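Local coordinates for iron transport multicopper oxidase FET3 (Saccharomyces cerevisiae, PDB 1ZPU), which oxidises ferrous to ferric iron with four bound copper ions and dioxygen as electron acceptor, supplying the ferric permease in high-affinity iron uptake, at residues R14-L19 with G29-P34; V320-D325 with I382-Q387; N332-N337 with Q471-V476. One frame throughout, in Å; residues are numbered along the deposited sequence.

Contact 1 (R14-L19 with G29-P34); sequences RNVDGL and GQFPWP. With NAG (2-acetamido-2-deoxy-beta-D-glucopyranose), chain H; NAG (2-acetamido-2-deoxy-beta-D-glucopyranose), chain B; MAN (alpha-D-mannopyranose), chain C.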
loop_
_atom_site.group_PDB
_atom_site.type_symbol
_atom_site.label_atom_id
_atom_site.label_comp_id
_atom_site.label_asym_id
_atom_site.label_seq_id
_atom_site.Cartn_x
_atom_site.Cartn_y
_atom_site.Cartn_z
ATOM N N ARG A 14 7.563 23.524 0.977
ATOM C CA ARG A 14 8.170 23.239 -0.320
ATOM C C ARG A 14 7.152 23.534 -1.411
ATOM O O ARG A 14 5.935 23.528 -1.167
ATOM C CB ARG A 14 8.577 21.769 -0.471
ATOM C CG ARG A 14 9.745 21.276 0.352
ATOM C CD ARG A 14 11.023 22.056 0.165
ATOM N NE ARG A 14 11.580 22.224 1.500
ATOM C CZ ARG A 14 12.625 21.566 1.994
ATOM N NH1 ARG A 14 13.305 20.703 1.232
ATOM N NH2 ARG A 14 13.004 21.804 3.249
ATOM N N ASN A 15 7.646 23.796 -2.616
ATOM C CA ASN A 15 6.767 23.885 -3.752
ATOM C C ASN A 15 7.038 22.687 -4.643
ATOM O O ASN A 15 7.806 22.779 -5.590
ATOM C CB ASN A 15 6.946 25.208 -4.494
ATOM C CG ASN A 15 5.891 25.416 -5.562
ATOM O OD1 ASN A 15 5.348 24.446 -6.094
ATOM N ND2 ASN A 15 5.584 26.674 -5.878
ATOM N N VAL A 16 6.418 21.563 -4.309
ATOM C CA VAL A 16 6.673 20.291 -4.970
ATOM C C VAL A 16 6.153 20.314 -6.403
ATOM O O VAL A 16 6.826 19.934 -7.355
ATOM C CB VAL A 16 5.941 19.178 -4.217
ATOM C CG1 VAL A 16 6.130 17.833 -4.917
ATOM C CG2 VAL A 16 6.409 19.150 -2.773
ATOM N N ASP A 17 4.915 20.758 -6.495
ATOM C CA ASP A 17 4.140 20.916 -7.709
ATOM C C ASP A 17 4.827 21.748 -8.773
ATOM O O ASP A 17 4.842 21.390 -9.962
ATOM C CB ASP A 17 2.855 21.664 -7.318
ATOM C CG ASP A 17 1.685 21.018 -7.877
ATOM O OD1 ASP A 17 1.950 19.971 -8.504
ATOM O OD2 ASP A 17 0.543 21.495 -7.715
ATOM N N GLY A 18 5.375 22.874 -8.326
ATOM C CA GLY A 18 5.709 23.949 -9.209
ATOM C C GLY A 18 4.710 25.082 -9.065
ATOM O O GLY A 18 4.951 26.187 -9.548
ATOM N N LEU A 19 3.584 24.830 -8.398
ATOM C CA LEU A 19 2.539 25.860 -8.313
ATOM C C LEU A 19 1.914 26.209 -6.949
ATOM O O LEU A 19 0.912 26.930 -6.897
ATOM C CB LEU A 19 1.439 25.637 -9.358
ATOM C CG LEU A 19 1.016 24.324 -9.993
ATOM C CD1 LEU A 19 -0.130 24.690 -10.867
ATOM C CD2 LEU A 19 2.102 23.701 -10.867
ATOM N N GLY A 29 14.591 17.963 8.688
ATOM C CA GLY A 29 14.576 19.201 7.926
ATOM C C GLY A 29 14.692 19.064 6.416
ATOM O O GLY A 29 14.659 20.074 5.716
ATOM N N GLN A 30 14.815 17.838 5.904
ATOM C CA GLN A 30 15.042 17.635 4.466
ATOM C C GLN A 30 13.836 17.056 3.745
ATOM O O GLN A 30 13.052 16.304 4.323
ATOM C CB GLN A 30 16.258 16.742 4.228
ATOM C CG GLN A 30 17.425 17.059 5.123
ATOM C CD GLN A 30 17.894 18.490 4.960
ATOM O OE1 GLN A 30 18.001 19.239 5.937
ATOM N NE2 GLN A 30 18.169 18.882 3.717
ATOM N N PHE A 31 13.697 17.413 2.472
ATOM C CA PHE A 31 12.669 16.858 1.626
ATOM C C PHE A 31 13.239 16.719 0.244
ATOM O O PHE A 31 13.883 17.647 -0.233
ATOM C CB PHE A 31 11.463 17.787 1.574
ATOM C CG PHE A 31 10.249 17.149 0.974
ATOM C CD1 PHE A 31 9.378 16.408 1.768
ATOM C CD2 PHE A 31 9.987 17.272 -0.382
ATOM C CE1 PHE A 31 8.271 15.808 1.235
ATOM C CE2 PHE A 31 8.885 16.672 -0.939
ATOM C CZ PHE A 31 8.019 15.934 -0.130
ATOM N N PRO A 32 12.958 15.594 -0.439
ATOM C CA PRO A 32 12.110 14.467 -0.006
ATOM C C PRO A 32 12.779 13.555 1.016
ATOM O O PRO A 32 13.968 13.690 1.248
ATOM C CB PRO A 32 11.851 13.699 -1.313
ATOM C CG PRO A 32 12.965 14.077 -2.203
ATOM C CD PRO A 32 13.476 15.422 -1.806
ATOM N N TRP A 33 12.019 12.633 1.607
ATOM C CA TRP A 33 12.570 11.612 2.503
ATOM C C TRP A 33 13.584 10.715 1.786
ATOM O O TRP A 33 13.522 10.567 0.568
ATOM C CB TRP A 33 11.434 10.793 3.110
ATOM C CG TRP A 33 10.746 11.513 4.225
ATOM C CD1 TRP A 33 10.043 12.688 4.143
ATOM C CD2 TRP A 33 10.704 11.119 5.597
ATOM N NE1 TRP A 33 9.578 13.050 5.384
ATOM C CE2 TRP A 33 9.966 12.101 6.293
ATOM C CE3 TRP A 33 11.225 10.038 6.308
ATOM C CZ2 TRP A 33 9.742 12.032 7.675
ATOM C CZ3 TRP A 33 11.002 9.967 7.667
ATOM C CH2 TRP A 33 10.265 10.962 8.343
ATOM N N PRO A 34 14.538 10.134 2.526
ATOM C CA PRO A 34 15.603 9.346 1.898
ATOM C C PRO A 34 15.117 8.014 1.338
ATOM O O PRO A 34 14.037 7.551 1.701
ATOM C CB PRO A 34 16.548 9.068 3.063
ATOM C CG PRO A 34 15.669 9.097 4.263
ATOM C CD PRO A 34 14.684 10.174 3.994
HETATM C C1 NAG H . 6.248 22.008 -15.365
HETATM C C2 NAG H . 6.476 22.944 -14.173
HETATM C C3 NAG H . 5.206 23.665 -13.725
HETATM C C4 NAG H . 4.445 24.299 -14.879
HETATM C C5 NAG H . 4.303 23.218 -15.953
HETATM C C6 NAG H . 3.665 23.730 -17.230
HETATM C C7 NAG H . 7.881 22.258 -12.220
HETATM C C8 NAG H . 9.182 22.837 -12.704
HETATM N N2 NAG H . 6.853 22.134 -13.056
HETATM O O3 NAG H . 5.488 24.668 -12.778
HETATM O O4 NAG H . 3.185 24.734 -14.396
HETATM O O5 NAG H . 5.600 22.803 -16.323
HETATM O O6 NAG H . 4.615 24.601 -17.805
HETATM O O7 NAG H . 7.766 21.846 -11.070
HETATM C C1 NAG B . 2.978 26.157 -14.509
HETATM C C2 NAG B . 1.497 26.444 -14.792
HETATM C C3 NAG B . 1.129 27.916 -14.631
HETATM C C4 NAG B . 1.692 28.531 -13.359
HETATM C C5 NAG B . 3.187 28.203 -13.331
HETATM C C6 NAG B . 3.894 28.776 -12.111
HETATM C C7 NAG B . 0.424 24.994 -16.442
HETATM C C8 NAG B . -0.019 24.902 -17.875
HETATM N N2 NAG B . 1.139 26.074 -16.146
HETATM O O3 NAG B . -0.276 28.041 -14.656
HETATM O O4 NAG B . 1.474 29.924 -13.423
HETATM O O5 NAG B . 3.382 26.799 -13.323
HETATM O O6 NAG B . 3.588 27.994 -10.981
HETATM O O7 NAG B . 0.146 24.101 -15.629
HETATM C C1 MAN C . -2.749 24.440 -13.136
HETATM C C2 MAN C . -2.488 23.014 -13.606
HETATM C C3 MAN C . -3.514 22.044 -13.036
HETATM C C4 MAN C . -3.642 22.243 -11.533
HETATM C C5 MAN C . -3.974 23.684 -11.214
HETATM C C6 MAN C . -4.019 23.872 -9.710
HETATM O O2 MAN C . -1.225 22.611 -13.151
HETATM O O3 MAN C . -3.115 20.714 -13.284
HETATM O O4 MAN C . -4.648 21.411 -11.024
HETATM O O5 MAN C . -2.949 24.501 -11.735
HETATM O O6 MAN C . -4.180 25.250 -9.461
#

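Contact 2 (V320-D325 with I382-Q387); sequences VDVVMD and IVLNNQ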
loop_
_atom_site.group_PDB
_atom_site.type_symbol
_atom_site.label_atom_id
_atom_site.label_comp_id
_atom_site.label_asym_id
_atom_site.label_seq_id
_atom_site.Cartn_x
_atom_site.Cartn_y
_atom_site.Cartn_z
ATOM N N VAL A 320 -15.733 -11.212 1.883
ATOM C CA VAL A 320 -16.098 -9.857 2.258
ATOM C C VAL A 320 -16.686 -9.076 1.089
ATOM O O VAL A 320 -16.168 -9.117 -0.029
ATOM C CB VAL A 320 -14.908 -9.083 2.891
ATOM C CG1 VAL A 320 -14.470 -9.745 4.187
ATOM C CG2 VAL A 320 -13.744 -8.990 1.932
ATOM N N ASP A 321 -17.781 -8.372 1.360
ATOM C CA ASP A 321 -18.376 -7.458 0.383
ATOM C C ASP A 321 -17.944 -6.037 0.709
ATOM O O ASP A 321 -17.936 -5.639 1.874
ATOM C CB ASP A 321 -19.902 -7.576 0.356
ATOM C CG ASP A 321 -20.382 -8.934 -0.168
ATOM O OD1 ASP A 321 -19.539 -9.795 -0.518
ATOM O OD2 ASP A 321 -21.610 -9.154 -0.227
ATOM N N VAL A 322 -17.567 -5.291 -0.324
ATOM C CA VAL A 322 -17.097 -3.927 -0.172
ATOM C C VAL A 322 -18.169 -2.946 -0.629
ATOM O O VAL A 322 -18.594 -2.974 -1.779
ATOM C CB VAL A 322 -15.832 -3.686 -1.001
ATOM C CG1 VAL A 322 -15.424 -2.229 -0.935
ATOM C CG2 VAL A 322 -14.701 -4.586 -0.524
ATOM N N VAL A 323 -18.597 -2.074 0.277
ATOM C CA VAL A 323 -19.566 -1.044 -0.050
ATOM C C VAL A 323 -19.317 0.231 0.762
ATOM O O VAL A 323 -18.737 0.178 1.854
ATOM C CB VAL A 323 -21.020 -1.558 0.140
ATOM C CG1 VAL A 323 -21.403 -1.637 1.613
ATOM C CG2 VAL A 323 -21.996 -0.689 -0.629
ATOM N N MET A 324 -19.731 1.370 0.199
ATOM C CA MET A 324 -19.770 2.634 0.919
ATOM C C MET A 324 -21.202 2.884 1.373
ATOM O O MET A 324 -22.145 2.625 0.617
ATOM C CB MET A 324 -19.291 3.772 0.008
ATOM C CG MET A 324 -17.791 4.102 0.090
ATOM S SD MET A 324 -16.722 2.661 -0.096
ATOM C CE MET A 324 -15.149 3.487 -0.354
ATOM N N ASP A 325 -21.369 3.369 2.601
ATOM C CA ASP A 325 -22.708 3.716 3.110
ATOM C C ASP A 325 -22.698 4.754 4.228
ATOM O O ASP A 325 -21.699 4.914 4.927
ATOM C CB ASP A 325 -23.449 2.473 3.592
ATOM C CG ASP A 325 -24.940 2.686 3.642
ATOM O OD1 ASP A 325 -25.638 2.012 4.433
ATOM O OD2 ASP A 325 -25.420 3.549 2.880
ATOM N N ILE A 382 -9.149 -15.351 0.528
ATOM C CA ILE A 382 -9.950 -14.141 0.679
ATOM C C ILE A 382 -10.775 -13.935 -0.584
ATOM O O ILE A 382 -10.246 -13.821 -1.682
ATOM C CB ILE A 382 -9.079 -12.893 0.986
ATOM C CG1 ILE A 382 -8.515 -12.983 2.397
ATOM C CG2 ILE A 382 -9.890 -11.619 0.880
ATOM C CD1 ILE A 382 -7.351 -12.049 2.658
ATOM N N VAL A 383 -12.083 -13.916 -0.416
ATOM C CA VAL A 383 -12.997 -13.608 -1.500
ATOM C C VAL A 383 -13.500 -12.187 -1.287
ATOM O O VAL A 383 -14.121 -11.880 -0.270
ATOM C CB VAL A 383 -14.202 -14.590 -1.552
ATOM C CG1 VAL A 383 -15.135 -14.236 -2.705
ATOM C CG2 VAL A 383 -13.724 -16.033 -1.673
ATOM N N LEU A 384 -13.219 -11.320 -2.249
ATOM C CA LEU A 384 -13.623 -9.943 -2.144
ATOM C C LEU A 384 -14.607 -9.604 -3.256
ATOM O O LEU A 384 -14.288 -9.735 -4.436
ATOM C CB LEU A 384 -12.391 -9.034 -2.166
ATOM C CG LEU A 384 -12.595 -7.536 -1.916
ATOM C CD1 LEU A 384 -11.497 -6.998 -1.044
ATOM C CD2 LEU A 384 -12.668 -6.759 -3.202
ATOM N N ASN A 385 -15.805 -9.183 -2.855
ATOM C CA ASN A 385 -16.869 -8.787 -3.776
ATOM C C ASN A 385 -17.136 -7.272 -3.731
ATOM O O ASN A 385 -17.727 -6.766 -2.772
ATOM C CB ASN A 385 -18.157 -9.541 -3.444
ATOM C CG ASN A 385 -17.980 -11.040 -3.475
ATOM O OD1 ASN A 385 -17.481 -11.597 -4.451
ATOM N ND2 ASN A 385 -18.399 -11.707 -2.407
ATOM N N ASN A 386 -16.702 -6.554 -4.767
ATOM C CA ASN A 386 -16.942 -5.114 -4.860
ATOM C C ASN A 386 -18.386 -4.783 -5.195
ATOM O O ASN A 386 -18.872 -5.083 -6.286
ATOM C CB ASN A 386 -16.025 -4.452 -5.889
ATOM C CG ASN A 386 -16.010 -2.932 -5.766
ATOM O OD1 ASN A 386 -16.384 -2.382 -4.734
ATOM N ND2 ASN A 386 -15.582 -2.251 -6.824
ATOM N N GLN A 387 -19.069 -4.161 -4.244
ATOM C CA GLN A 387 -20.446 -3.720 -4.436
ATOM C C GLN A 387 -20.455 -2.233 -4.794
ATOM O O GLN A 387 -21.508 -1.644 -5.047
ATOM C CB GLN A 387 -21.233 -3.935 -3.153
ATOM C CG GLN A 387 -22.556 -4.628 -3.339
ATOM C CD GLN A 387 -22.420 -6.131 -3.301
ATOM O OE1 GLN A 387 -21.494 -6.666 -2.691
ATOM N NE2 GLN A 387 -23.343 -6.824 -3.961
#

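Contact 3 (N332-N337 with Q471-V476); sequences NYAFFN and QGLGLV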
loop_
_atom_site.group_PDB
_atom_site.type_symbol
_atom_site.label_atom_id
_atom_site.label_comp_id
_atom_site.label_asym_id
_atom_site.label_seq_id
_atom_site.Cartn_x
_atom_site.Cartn_y
_atom_site.Cartn_z
ATOM N N ASN A 332 -20.192 9.377 5.465
ATOM C CA ASN A 332 -20.085 8.193 4.630
ATOM C C ASN A 332 -18.863 7.327 4.965
ATOM O O ASN A 332 -17.722 7.776 4.849
ATOM C CB ASN A 332 -20.078 8.609 3.162
ATOM C CG ASN A 332 -20.212 7.437 2.226
ATOM O OD1 ASN A 332 -19.231 6.994 1.621
ATOM N ND2 ASN A 332 -21.426 6.923 2.098
ATOM N N TYR A 333 -19.122 6.087 5.376
ATOM C CA TYR A 333 -18.079 5.140 5.748
ATOM C C TYR A 333 -17.896 4.028 4.713
ATOM O O TYR A 333 -18.748 3.835 3.829
ATOM C CB TYR A 333 -18.397 4.533 7.112
ATOM C CG TYR A 333 -18.245 5.502 8.264
ATOM C CD1 TYR A 333 -19.350 6.151 8.806
ATOM C CD2 TYR A 333 -16.993 5.773 8.809
ATOM C CE1 TYR A 333 -19.219 7.032 9.872
ATOM C CE2 TYR A 333 -16.846 6.655 9.862
ATOM C CZ TYR A 333 -17.962 7.286 10.395
ATOM O OH TYR A 333 -17.811 8.174 11.446
ATOM N N ALA A 334 -16.783 3.304 4.825
ATOM C CA ALA A 334 -16.517 2.143 3.984
ATOM C C ALA A 334 -16.643 0.857 4.795
ATOM O O ALA A 334 -16.256 0.813 5.964
ATOM C CB ALA A 334 -15.161 2.246 3.393
ATOM N N PHE A 335 -17.181 -0.187 4.169
ATOM C CA PHE A 335 -17.506 -1.413 4.884
ATOM C C PHE A 335 -16.920 -2.681 4.262
ATOM O O PHE A 335 -16.950 -2.862 3.048
ATOM C CB PHE A 335 -19.024 -1.574 4.984
ATOM C CG PHE A 335 -19.703 -0.504 5.778
ATOM C CD1 PHE A 335 -20.042 0.716 5.191
ATOM C CD2 PHE A 335 -20.039 -0.719 7.107
ATOM C CE1 PHE A 335 -20.684 1.707 5.923
ATOM C CE2 PHE A 335 -20.685 0.273 7.840
ATOM C CZ PHE A 335 -21.005 1.481 7.244
ATOM N N PHE A 336 -16.379 -3.546 5.111
ATOM C CA PHE A 336 -16.191 -4.943 4.762
ATOM C C PHE A 336 -17.374 -5.669 5.396
ATOM O O PHE A 336 -17.539 -5.633 6.619
ATOM C CB PHE A 336 -14.858 -5.493 5.294
ATOM C CG PHE A 336 -13.683 -5.338 4.338
ATOM C CD1 PHE A 336 -12.423 -4.989 4.824
ATOM C CD2 PHE A 336 -13.829 -5.556 2.965
ATOM C CE1 PHE A 336 -11.329 -4.851 3.965
ATOM C CE2 PHE A 336 -12.740 -5.422 2.087
ATOM C CZ PHE A 336 -11.488 -5.070 2.589
ATOM N N ASN A 337 -18.201 -6.309 4.568
ATOM C CA ASN A 337 -19.514 -6.801 4.997
ATOM C C ASN A 337 -20.272 -5.692 5.705
ATOM O O ASN A 337 -20.545 -4.657 5.096
ATOM C CB ASN A 337 -19.398 -8.049 5.872
ATOM C CG ASN A 337 -18.728 -9.204 5.147
ATOM O OD1 ASN A 337 -18.912 -9.388 3.937
ATOM N ND2 ASN A 337 -17.940 -9.989 5.886
ATOM N N GLN A 471 -12.059 5.950 5.801
ATOM C CA GLN A 471 -13.454 5.532 5.864
ATOM C C GLN A 471 -13.625 4.167 6.537
ATOM O O GLN A 471 -14.746 3.693 6.708
ATOM C CB GLN A 471 -14.038 5.509 4.465
ATOM C CG GLN A 471 -14.351 6.865 3.887
ATOM C CD GLN A 471 -14.978 6.743 2.516
ATOM O OE1 GLN A 471 -14.273 6.680 1.500
ATOM N NE2 GLN A 471 -16.311 6.685 2.472
ATOM N N GLY A 472 -12.508 3.536 6.899
ATOM C CA GLY A 472 -12.499 2.242 7.594
ATOM C C GLY A 472 -12.539 0.954 6.770
ATOM O O GLY A 472 -13.018 -0.064 7.266
ATOM N N LEU A 473 -12.018 0.975 5.536
ATOM C CA LEU A 473 -12.034 -0.201 4.666
ATOM C C LEU A 473 -10.866 -1.099 5.004
ATOM O O LEU A 473 -9.901 -1.176 4.242
ATOM C CB LEU A 473 -11.919 0.196 3.195
ATOM C CG LEU A 473 -12.894 -0.438 2.191
ATOM C CD1 LEU A 473 -12.397 -0.313 0.758
ATOM C CD2 LEU A 473 -13.274 -1.885 2.509
ATOM N N GLY A 474 -10.945 -1.780 6.142
ATOM C CA GLY A 474 -9.874 -2.670 6.571
ATOM C C GLY A 474 -10.316 -3.740 7.540
ATOM O O GLY A 474 -11.324 -3.587 8.231
ATOM N N LEU A 475 -9.557 -4.828 7.579
ATOM C CA LEU A 475 -9.803 -5.926 8.508
ATOM C C LEU A 475 -8.485 -6.501 9.009
ATOM O O LEU A 475 -7.444 -6.311 8.378
ATOM C CB LEU A 475 -10.666 -7.016 7.876
ATOM C CG LEU A 475 -10.233 -7.729 6.606
ATOM C CD1 LEU A 475 -9.178 -8.754 6.910
ATOM C CD2 LEU A 475 -11.449 -8.415 6.056
ATOM N N VAL A 476 -8.534 -7.204 10.137
ATOM C CA VAL A 476 -7.320 -7.641 10.813
ATOM C C VAL A 476 -7.190 -9.165 10.836
ATOM O O VAL A 476 -8.109 -9.879 11.252
ATOM C CB VAL A 476 -7.254 -7.083 12.251
ATOM C CG1 VAL A 476 -5.991 -7.550 12.957
ATOM C CG2 VAL A 476 -7.340 -5.572 12.240
#

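Contact 1 (R14-L19 with G29-P34)
Arg14 carries its CG beside the backbone N (chi1 -70°) and bends twice more farther out, which folds the guanidinium over the root of Phe31; the Phe31 ring, with CG opposite its own backbone N (chi1 -167°), reaches back along the arginine chain. The two side chains therefore slide past each other in opposite senses. Phe31 CB sits over one face of the guanidinium, 3.5 Å from Arg14 NH1, and Arg14 CG comes within 4.1 Å of Phe31 CD2. With the guanidinium and ring planes 77° apart, the pair is no stack. At the guanidinium edge, Arg14 NH2 gives a long, weak hydrogen bond to Gly29 O (3.4 Å). Farther out on the ring, Val16 CG2 touches Phe31 CE2 at 4.0 Å, crossing it at about a right angle. The chain beyond is shaped by an Asx motif, in which Asn15 OD1 accepts from Gly18 N at 2.7 Å, while Gly18 O accepts from O6 of the chain B NAG. Val16 also packs on Ile171, and Phe31 on Asn174. The whole is a surface pairing of the loops at the two ends of strand 22-27, in the first cupredoxin domain where it meets the second.

Contact 2 (V320-D325 with I382-Q387)
Val322 lays its CG2 on the branched end of Leu384, 3.9 Å from Leu384 CG and nearly as close to both methyls. With Val322 CG1 opposite the backbone N (chi1 175°), that branch is turned toward Asn386 OD1, 3.9 Å away; Asn386 OD1 itself accepts from Asp388 N. Beneath these side chains the backbones pair in parallel: Val320 N binds Val383 O at 2.8 Å, Val320 O takes Asn385 N, Val322 N reaches Asn385 O, and Gln387 N closes on Val322 O at 2.8 Å. The opposite face of the sheet carries a polar pair. Asn385 ND2 donates to Asp321 OD1 at 2.9 Å, with the carboxylate oxygen in the plane of the amide although the two groups are turned 69° from each other. Asn385 OD1 meanwhile accepts from Phe421 N, so the amide is held at both ends. An alanine replacing Asp321 would probably leave Asn385 ND2 without this acceptor and weaken the hold on the amide's rotation. On the face of Val322 and Leu384, Asn386 packs against the copper ligand His392, and the Val322 side chain lies about 6 Å from the copper between nearest atoms. Such a parallel pair of neighbouring strands, backing a type 1 copper site, belongs to the cupredoxin sandwich.

Contact 3 (N332-N337 with Q471-V476)
One side of the type 1 copper site is built here, where Phe336 and Ala334 of edge strand 332-336 back the chain just after helix 466-470. Gly472 ends that helix in a Schellman motif, and its positive phi is of the kind that suits glycine. An inverse gamma turn centred on Leu473, closed by a weak bond from Gly474 N to Gly472 O, then turns the chain into strand 474-479. Leu473 points CD2 straight down on the Phe336 ring: the methyl lies 3.5 Å from the ring centroid and only 8° off its normal, a CH-pi contact. Leu473 CG also meets Ala334 CB at 3.7 Å. Leu475 approaches the same ring at another place, its CD2 3.8 Å from Phe336 CD1, while the backbone of Gly474 passes the ring edge. At the other end of the contact, Gln471, extended beyond CG (chi2 -178°), reaches slantwise to the start of strand 332-336, and its NE2 donates to Asn332 O at 3.0 Å, coming from well above the carbonyl plane. Asn332 OD1 lies 3.1 Å from the same Gln471 NE2. Ala334 N donates to Gln471 O, though the placing of that oxygen is less certain. Leu473 also touches the copper ligand Cys463 and lies about 4 Å from the copper between nearest atoms, where many cupredoxins have an axial methionine. The chemistry thus implies a buried hydrocarbon cover with no sulfur donor from this residue, which is consistent with a higher reduction potential than an axial methionine would give.

Overall arrangement
Contact 1 comes first along the chain and stands apart, in the first plastocyanin-like domain; its centre is about 37 Å from that of contact 2 and about 32 Å from that of contact 3. Contacts 2 and 3 have centres about 9 Å apart in the third cupredoxin unit, and their segments alternate in sequence. Strands 316-326 and 332-336 are antiparallel neighbours in one sheet, so the 320-325 segment pairs with 379-386 on one side and with 332-336 on the other. Contact 3 then bridges from the edge strand of that sheet to strand 474-479 of the facing one. Contacts 2 and 3 both lie beside the type 1 copper, whereas contact 1 lies at the glycan-bearing surface.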